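Local coordinates for putative uncharacterized protein (Archaeoglobus fulgidus, PDB 3VU0) that is the C-terminal globular domain of an archaeal AglB, a member of the oligosaccharyltransferase family, and folds as helices around a small mixed beta-sheet, at residues Y87-E92 with G154-F159. Numbering follows the deposited sequence.
Sequences YVVTVE and GTVKIF
Y87 brings its ring edge to F159 O, with CD1 3.5 Å from that oxygen, where the two central, antiparallel strands of a four-stranded mixed sheet pair. The ring's hydroxyl bonds E19. V88 and F159 form a hydrogen-bonded pair: F159 N reaches V88 O at 2.7 Å, and V88 N returns a bond to F159 O at 2.9 Å. V89 and I158 are a non-hydrogen-bonded pair; V89 packs on W7 of helix 5-17, I158 on L18 of the loop after it. V89 CG1, anti to its backbone N (chi1 177°), touches V156 CG1 at 3.8 Å, and W7 packs on V156 too. T90 N donates to K157 O at 2.9 Å, and T90 O takes K157 N in return. On the face toward helix 132-138, a chi1 of 61° sets T90 OG1 between the backbone N and carbonyl carbon, from where it hydrogen-bonds H137 ND1 and lies in the plane of the F159 ring, 3.3 Å from F159 CE2 at its edge. V91 stands beside V156 on the W7 face, and V91 CA makes a CA-H...O contact to T155 O at 3.2 Å. Past the last pair, where the strand has ended, E92 N adds one more bond to T155 O at 2.8 Å.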
# COMPACT_ATOMS: atom_id res chain seq x y z
N TYR A 87 0.43 -3.50 -9.99
CA TYR A 87 0.54 -2.14 -9.49
C TYR A 87 0.26 -2.09 -8.00
O TYR A 87 -0.52 -2.90 -7.48
CB TYR A 87 -0.46 -1.23 -10.21
CG TYR A 87 -0.28 -1.23 -11.71
CD1 TYR A 87 0.81 -0.58 -12.30
CD2 TYR A 87 -1.19 -1.89 -12.54
CE1 TYR A 87 0.99 -0.60 -13.68
CE2 TYR A 87 -1.01 -1.92 -13.92
CZ TYR A 87 0.08 -1.27 -14.48
OH TYR A 87 0.26 -1.29 -15.84
N VAL A 88 0.88 -1.13 -7.32
CA VAL A 88 0.69 -0.95 -5.88
C VAL A 88 0.30 0.50 -5.63
O VAL A 88 0.87 1.41 -6.23
CB VAL A 88 1.99 -1.26 -5.10
CG1 VAL A 88 1.77 -1.00 -3.61
CG2 VAL A 88 2.41 -2.71 -5.33
N VAL A 89 -0.67 0.71 -4.75
CA VAL A 89 -1.10 2.07 -4.42
C VAL A 89 -0.87 2.33 -2.93
O VAL A 89 -1.36 1.58 -2.08
CB VAL A 89 -2.60 2.29 -4.74
CG1 VAL A 89 -3.04 3.69 -4.31
CG2 VAL A 89 -2.84 2.10 -6.22
N THR A 90 -0.10 3.36 -2.63
CA THR A 90 0.17 3.73 -1.24
C THR A 90 -0.50 5.06 -0.95
O THR A 90 -0.77 5.84 -1.86
CB THR A 90 1.69 3.85 -0.96
OG1 THR A 90 2.25 4.87 -1.78
CG2 THR A 90 2.39 2.53 -1.24
N VAL A 91 -0.75 5.33 0.32
CA VAL A 91 -1.41 6.57 0.72
C VAL A 91 -0.70 7.13 1.95
O VAL A 91 -0.31 6.37 2.83
CB VAL A 91 -2.89 6.32 1.04
CG1 VAL A 91 -3.62 7.63 1.28
CG2 VAL A 91 -3.54 5.55 -0.10
N GLU A 92 -0.55 8.45 2.01
CA GLU A 92 0.14 9.06 3.14
C GLU A 92 -0.39 8.69 4.52
O GLU A 92 0.39 8.50 5.45
CB GLU A 92 0.17 10.59 3.00
CG GLU A 92 1.10 11.27 4.01
CD GLU A 92 1.14 12.78 3.88
OE1 GLU A 92 1.88 13.43 4.66
OE2 GLU A 92 0.44 13.33 3.01
N GLY A 154 0.26 13.35 -4.92
CA GLY A 154 0.35 14.00 -3.62
C GLY A 154 0.30 13.03 -2.45
O GLY A 154 1.34 12.54 -2.00
N THR A 155 -0.90 12.78 -1.93
CA THR A 155 -1.09 11.87 -0.81
C THR A 155 -1.24 10.44 -1.33
O THR A 155 -1.09 9.49 -0.57
CB THR A 155 -2.36 12.21 -0.00
OG1 THR A 155 -3.48 12.27 -0.89
CG2 THR A 155 -2.20 13.55 0.71
N VAL A 156 -1.53 10.31 -2.62
CA VAL A 156 -1.72 9.01 -3.25
C VAL A 156 -0.66 8.76 -4.32
O VAL A 156 -0.46 9.59 -5.22
CB VAL A 156 -3.12 8.89 -3.89
CG1 VAL A 156 -3.32 7.50 -4.48
CG2 VAL A 156 -4.20 9.17 -2.84
N LYS A 157 0.01 7.62 -4.23
CA LYS A 157 1.04 7.27 -5.20
C LYS A 157 0.78 5.88 -5.75
O LYS A 157 0.36 4.98 -5.02
CB LYS A 157 2.43 7.30 -4.53
CG LYS A 157 2.76 8.64 -3.90
CD LYS A 157 4.19 8.68 -3.34
CE LYS A 157 4.45 10.02 -2.63
NZ LYS A 157 5.85 10.13 -2.10
N ILE A 158 1.01 5.70 -7.05
CA ILE A 158 0.82 4.40 -7.66
C ILE A 158 2.16 3.94 -8.21
O ILE A 158 2.89 4.72 -8.83
CB ILE A 158 -0.23 4.43 -8.80
CG1 ILE A 158 -0.38 3.03 -9.40
CG2 ILE A 158 0.16 5.44 -9.87
CD1 ILE A 158 -1.63 2.86 -10.24
N PHE A 159 2.49 2.68 -7.94
CA PHE A 159 3.75 2.10 -8.37
C PHE A 159 3.50 0.96 -9.34
O PHE A 159 2.43 0.34 -9.34
CB PHE A 159 4.51 1.56 -7.16
CG PHE A 159 4.89 2.61 -6.15
CD1 PHE A 159 6.17 3.14 -6.12
CD2 PHE A 159 3.95 3.07 -5.24
CE1 PHE A 159 6.53 4.12 -5.19
CE2 PHE A 159 4.29 4.05 -4.30
CZ PHE A 159 5.57 4.58 -4.27